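Local coordinates for uncharacterized protein (Streptococcus pneumoniae, PDB 3LFT) that binds L-tryptophan and is probably the substrate-binding component of an ABC transporter that takes up this amino acid, at residues Met88-Asp93 with Val113-Pro118; His237-Ala242 with Asn262-Gly267. All coordinates share one frame; numbering follows the deposited sequence.

In the fold
Both contacts belong to the lobe built round a six-stranded parallel sheet, and they hold neighbouring strands at one edge of it: strand 110-115 of contact 1 pairs with strand 262-264 of contact 2, their backbones joined between Ser114 and Asn262 and between Ser114 and Phe264. Contact 1 is buried near the middle of the chain, where polar atoms at and just beyond the strand ends grip the bound tryptophan. Contact 2 lies at the surface, where helix 236-251 covers the edge strand through apolar packing without a hydrogen bond between its segments. Leu239 bridges the two, resting on Val113 as well as on Phe264, with its side chain about 5 Å from the ligand.

Contact 1. Residues Met88-Asp93 with Val113-Pro118; sequences MAAITD and VSDHNP. With TRP (tryptophan), chain C.
Thr92 and Asp115 meet at the ammonium group of the bound tryptophan, which is held by three hydrogen bonds from this contact. TRP N lies 2.7 Å from Asp115 OD2 and 2.8 Å from each of Thr92 OG1 and Ala90 O. At the other end of the amino acid's backbone, Thr92 N gives a fairly straight bond (162°) to TRP OXT. The hydroxyl of Thr92 thus works in two directions: it accepts from the ammonium and donates to Asp115 O at 2.9 Å, slightly tilted from that carbonyl's plane. In Asp115, CG stands between the backbone N and the carbonyl carbon (chi1 52°), which turns the carboxylate back over the 90-92 turn, OD1 lying 3.5 Å from Ala90 CB. The nearby ammonium probably offsets the closeness of OD1 to the Ala90 carbonyl oxygen.

Behind this first shell, the turn is fastened to the neighbouring strand. Ile91 N bonds to Val113 O at 3.1 Å, while Ala90 N reaches the same oxygen weakly; one step back, Val113 N donates to Met88 O. Ser114 OG, swung opposite its own backbone N (chi1 170°), donates to Ile91 O at 2.8 Å in the plane of that carbonyl, holding the Ile91-Thr92 peptide, whose N-H is the one given to TRP OXT.

Thr71, Asn196 and Gln236 add further hydrogen bonds to the ligand, as expected of a site in the cleft of a two-lobed periplasmic-binding-protein fold. Strands 86-89 and 110-115 are adjacent in the parallel sheet, and helix 236-251 covers Val113 through Leu239, Thr243 and Met246. Helix 145-160 of the other lobe touches Thr92 with Asn146 and Gln150.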
loop_
_atom_site.group_PDB
_atom_site.type_symbol
_atom_site.label_atom_id
_atom_site.label_comp_id
_atom_site.label_asym_id
_atom_site.label_seq_id
_atom_site.Cartn_x
_atom_site.Cartn_y
_atom_site.Cartn_z
HETATM N N MSE A 88 9.252 -7.765 5.373
HETATM C CA MSE A 88 8.397 -6.898 4.595
HETATM C C MSE A 88 7.131 -6.551 5.373
HETATM O O MSE A 88 6.438 -7.450 5.866
HETATM C CB MSE A 88 7.950 -7.620 3.323
HETATM C CG MSE A 88 9.088 -8.092 2.404
HETATM SE SE MSE A 88 8.434 -9.035 0.822
HETATM C CE MSE A 88 7.457 -10.481 1.663
ATOM N N ALA A 89 6.844 -5.247 5.490
ATOM C CA ALA A 89 5.567 -4.811 6.064
ATOM C C ALA A 89 4.722 -4.167 4.971
ATOM O O ALA A 89 4.914 -2.977 4.630
ATOM C CB ALA A 89 5.809 -3.838 7.190
ATOM N N ALA A 90 3.792 -4.961 4.439
ATOM C CA ALA A 90 2.854 -4.524 3.399
ATOM C C ALA A 90 3.537 -4.223 2.065
ATOM O O ALA A 90 3.551 -3.087 1.578
ATOM C CB ALA A 90 1.994 -3.338 3.883
ATOM N N ILE A 91 4.087 -5.281 1.458
ATOM C CA ILE A 91 4.678 -5.220 0.116
ATOM C C ILE A 91 3.655 -5.890 -0.805
ATOM O O ILE A 91 3.352 -7.075 -0.670
ATOM C CB ILE A 91 6.024 -5.976 0.095
ATOM C CG1 ILE A 91 7.165 -5.090 0.630
ATOM C CG2 ILE A 91 6.400 -6.415 -1.326
ATOM C CD1 ILE A 91 6.902 -4.287 1.911
ATOM N N THR A 92 3.115 -5.124 -1.750
ATOM C CA THR A 92 1.990 -5.613 -2.558
ATOM C C THR A 92 2.346 -6.798 -3.460
ATOM O O THR A 92 1.556 -7.727 -3.625
ATOM C CB THR A 92 1.359 -4.444 -3.346
ATOM O OG1 THR A 92 0.694 -3.589 -2.413
ATOM C CG2 THR A 92 0.394 -4.871 -4.445
ATOM N N ASP A 93 3.545 -6.770 -4.030
ATOM C CA ASP A 93 3.959 -7.826 -4.969
ATOM C C ASP A 93 5.408 -8.239 -4.700
ATOM O O ASP A 93 6.325 -7.782 -5.381
ATOM C CB ASP A 93 3.803 -7.348 -6.419
ATOM C CG ASP A 93 4.284 -8.368 -7.438
ATOM O OD1 ASP A 93 4.495 -9.547 -7.088
ATOM O OD2 ASP A 93 4.456 -7.974 -8.601
ATOM N N VAL A 113 4.807 -9.700 5.102
ATOM C CA VAL A 113 3.369 -9.514 4.870
ATOM C C VAL A 113 3.140 -8.729 3.586
ATOM O O VAL A 113 3.794 -7.709 3.346
ATOM C CB VAL A 113 2.753 -8.748 6.083
ATOM C CG1 VAL A 113 1.325 -8.286 5.762
ATOM C CG2 VAL A 113 2.770 -9.643 7.322
ATOM N N SER A 114 2.181 -9.222 2.795
ATOM C CA SER A 114 1.884 -8.658 1.484
ATOM C C SER A 114 0.417 -8.274 1.377
ATOM O O SER A 114 -0.458 -9.079 1.749
ATOM C CB SER A 114 2.207 -9.706 0.411
ATOM O OG SER A 114 1.726 -9.313 -0.869
ATOM N N ASP A 115 0.148 -7.044 0.910
ATOM C CA ASP A 115 -1.214 -6.554 0.674
ATOM C C ASP A 115 -1.515 -6.535 -0.822
ATOM O O ASP A 115 -1.161 -5.592 -1.549
ATOM C CB ASP A 115 -1.396 -5.158 1.321
ATOM C CG ASP A 115 -0.324 -4.139 0.935
ATOM O OD1 ASP A 115 0.854 -4.511 0.749
ATOM O OD2 ASP A 115 -0.661 -2.913 0.911
ATOM N N HIS A 116 -2.149 -7.607 -1.298
ATOM C CA HIS A 116 -2.552 -7.732 -2.693
ATOM C C HIS A 116 -3.768 -6.849 -2.981
ATOM O O HIS A 116 -4.762 -6.885 -2.253
ATOM C CB HIS A 116 -2.896 -9.201 -2.978
ATOM C CG HIS A 116 -3.360 -9.440 -4.378
ATOM N ND1 HIS A 116 -4.691 -9.575 -4.716
ATOM C CD2 HIS A 116 -2.666 -9.534 -5.535
ATOM C CE1 HIS A 116 -4.793 -9.740 -6.026
ATOM N NE2 HIS A 116 -3.583 -9.718 -6.542
ATOM N N ASN A 117 -3.709 -6.055 -4.039
ATOM C CA ASN A 117 -4.837 -5.183 -4.366
ATOM C C ASN A 117 -6.027 -5.923 -4.962
ATOM O O ASN A 117 -5.863 -6.656 -5.937
ATOM C CB ASN A 117 -4.409 -4.093 -5.345
ATOM C CG ASN A 117 -5.497 -3.041 -5.523
ATOM O OD1 ASN A 117 -5.944 -2.444 -4.512
ATOM N ND2 ASN A 117 -5.952 -2.814 -6.754
ATOM N N PRO A 118 -7.239 -5.742 -4.392
ATOM C CA PRO A 118 -8.399 -6.499 -4.888
ATOM C C PRO A 118 -9.002 -5.835 -6.127
ATOM O O PRO A 118 -10.074 -5.211 -6.093
ATOM C CB PRO A 118 -9.362 -6.503 -3.697
ATOM C CG PRO A 118 -8.992 -5.363 -2.897
ATOM C CD PRO A 118 -7.526 -5.072 -3.111
HETATM N N TRP C . 1.654 -2.026 -0.257
HETATM C CA TRP C . 2.429 -0.788 -0.562
HETATM C C TRP C . 3.744 -1.147 -1.174
HETATM O O TRP C . 4.678 -0.340 -1.159
HETATM C CB TRP C . 2.605 0.043 0.719
HETATM C CG TRP C . 1.276 0.471 1.288
HETATM C CD1 TRP C . 0.578 -0.103 2.350
HETATM C CD2 TRP C . 0.440 1.572 0.797
HETATM N NE1 TRP C . -0.606 0.571 2.542
HETATM C CE2 TRP C . -0.751 1.552 1.651
HETATM C CE3 TRP C . 0.588 2.467 -0.237
HETATM C CZ2 TRP C . -1.741 2.488 1.411
HETATM C CZ3 TRP C . -0.429 3.390 -0.455
HETATM C CH2 TRP C . -1.570 3.391 0.372
HETATM O OXT TRP C . 3.885 -2.263 -1.694
#

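Contact 2. Residues His237-Ala242 with Asn262-Gly267; sequences HDLGVA and NVFSTG
In the layered alpha/beta lobe of this periplasmic-binding-protein fold, helix 236-251 packs over the edge strand of the parallel sheet, and the ring of Phe264 reaches from the strand to Asp238, Leu239 and Ala242 of the helix. The helix and strand segments run almost exactly antiparallel (176°), their axes 10.4 Å apart at closest approach. No hydrogen bond joins them.

The aromatic ring is met over one face and at its edge. Leu239 sends its CD2 methyl over one face in a CH-pi contact, 3.9 Å from the centroid of the Phe264 ring and 25° off its normal. The methyl lies off-centre, and the leucine and phenylalanine side chains run past one another in opposing senses. With CG anti to its carbonyl carbon (chi1 -73°), Phe264 reaches out to the helix turn that spans Asp238 to Ala242. There Ala242 CB sits at the ring edge, near its plane, 4.0 Å from Phe264 CE2, and Asp238 CB comes within 4.1 Å of Phe264 CE1.

Strand 262-264 pairs with strand 110-115, its neighbour in the sheet, and Ile234 adds another apolar neighbour for the ring. One turn along the helix from Leu239, the same methyl of Ala242 also meets a polar group: Asn262 ND2 lies 3.8 Å from Ala242 CB.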
loop_
_atom_site.group_PDB
_atom_site.type_symbol
_atom_site.label_atom_id
_atom_site.label_comp_id
_atom_site.label_asym_id
_atom_site.label_seq_id
_atom_site.Cartn_x
_atom_site.Cartn_y
_atom_site.Cartn_z
ATOM N N HIS A 237 -4.296 -1.734 9.972
ATOM C CA HIS A 237 -3.864 -2.182 11.291
ATOM C C HIS A 237 -3.620 -3.700 11.332
ATOM O O HIS A 237 -2.637 -4.163 11.925
ATOM C CB HIS A 237 -4.827 -1.695 12.370
ATOM C CG HIS A 237 -4.432 -2.116 13.746
ATOM N ND1 HIS A 237 -3.461 -1.468 14.481
ATOM C CD2 HIS A 237 -4.855 -3.146 14.506
ATOM C CE1 HIS A 237 -3.318 -2.074 15.648
ATOM N NE2 HIS A 237 -4.151 -3.096 15.685
ATOM N N ASP A 238 -4.497 -4.476 10.683
ATOM C CA ASP A 238 -4.285 -5.939 10.566
ATOM C C ASP A 238 -2.953 -6.292 9.896
ATOM O O ASP A 238 -2.265 -7.230 10.315
ATOM C CB ASP A 238 -5.444 -6.619 9.820
ATOM C CG ASP A 238 -6.727 -6.713 10.635
ATOM O OD1 ASP A 238 -6.700 -6.545 11.867
ATOM O OD2 ASP A 238 -7.775 -6.973 10.005
ATOM N N LEU A 239 -2.601 -5.555 8.851
ATOM C CA LEU A 239 -1.306 -5.763 8.186
ATOM C C LEU A 239 -0.163 -5.552 9.146
ATOM O O LEU A 239 0.803 -6.335 9.183
ATOM C CB LEU A 239 -1.130 -4.839 6.980
ATOM C CG LEU A 239 -2.063 -5.094 5.791
ATOM C CD1 LEU A 239 -1.974 -3.923 4.827
ATOM C CD2 LEU A 239 -1.727 -6.423 5.115
ATOM N N GLY A 240 -0.261 -4.499 9.950
ATOM C CA GLY A 240 0.827 -4.211 10.886
ATOM C C GLY A 240 0.916 -5.249 11.991
ATOM O O GLY A 240 2.011 -5.703 12.336
ATOM N N VAL A 241 -0.219 -5.638 12.572
ATOM C CA VAL A 241 -0.182 -6.670 13.622
ATOM C C VAL A 241 0.412 -7.967 13.093
ATOM O O VAL A 241 1.256 -8.593 13.747
ATOM C CB VAL A 241 -1.588 -6.921 14.216
ATOM C CG1 VAL A 241 -1.581 -8.084 15.213
ATOM C CG2 VAL A 241 -2.085 -5.661 14.903
ATOM N N ALA A 242 0.017 -8.359 11.886
ATOM C CA ALA A 242 0.532 -9.597 11.308
ATOM C C ALA A 242 2.037 -9.500 11.072
ATOM O O ALA A 242 2.771 -10.469 11.267
ATOM C CB ALA A 242 -0.197 -9.912 9.999
ATOM N N ASN A 262 2.821 -13.964 4.201
ATOM C CA ASN A 262 1.434 -13.825 4.604
ATOM C C ASN A 262 0.768 -12.815 3.669
ATOM O O ASN A 262 1.027 -11.619 3.760
ATOM C CB ASN A 262 1.397 -13.330 6.066
ATOM C CG ASN A 262 -0.005 -13.183 6.598
ATOM O OD1 ASN A 262 -0.950 -13.081 5.821
ATOM N ND2 ASN A 262 -0.156 -13.102 7.927
ATOM N N VAL A 263 -0.096 -13.320 2.790
ATOM C CA VAL A 263 -0.785 -12.486 1.796
ATOM C C VAL A 263 -2.217 -12.181 2.247
ATOM O O VAL A 263 -2.995 -13.099 2.552
ATOM C CB VAL A 263 -0.821 -13.163 0.392
ATOM C CG1 VAL A 263 -1.493 -12.241 -0.640
ATOM C CG2 VAL A 263 0.604 -13.493 -0.067
ATOM N N PHE A 264 -2.555 -10.895 2.258
ATOM C CA PHE A 264 -3.943 -10.434 2.427
ATOM C C PHE A 264 -4.465 -10.037 1.060
ATOM O O PHE A 264 -3.781 -9.301 0.327
ATOM C CB PHE A 264 -3.989 -9.196 3.333
ATOM C CG PHE A 264 -3.749 -9.475 4.793
ATOM C CD1 PHE A 264 -4.764 -9.231 5.719
ATOM C CD2 PHE A 264 -2.509 -9.912 5.263
ATOM C CE1 PHE A 264 -4.578 -9.477 7.083
ATOM C CE2 PHE A 264 -2.305 -10.151 6.637
ATOM C CZ PHE A 264 -3.320 -9.922 7.537
ATOM N N SER A 265 -5.655 -10.498 0.697
ATOM C CA SER A 265 -6.136 -10.195 -0.649
ATOM C C SER A 265 -7.594 -9.856 -0.769
ATOM O O SER A 265 -8.086 -9.530 -1.863
ATOM C CB SER A 265 -5.810 -11.341 -1.608
ATOM O OG SER A 265 -6.427 -12.552 -1.202
ATOM N N THR A 266 -8.364 -9.889 0.283
ATOM C CA THR A 266 -9.758 -9.646 -0.142
ATOM C C THR A 266 -10.377 -8.297 0.152
ATOM O O THR A 266 -11.052 -7.680 -0.701
ATOM C CB THR A 266 -10.659 -10.807 0.065
ATOM O OG1 THR A 266 -10.226 -11.555 1.215
ATOM C CG2 THR A 266 -10.490 -11.715 -1.166
ATOM N N GLY A 267 -10.141 -7.860 1.365
ATOM C CA GLY A 267 -10.582 -6.577 1.807
ATOM C C GLY A 267 -12.088 -6.433 1.823
ATOM O O GLY A 267 -12.840 -7.406 1.701
#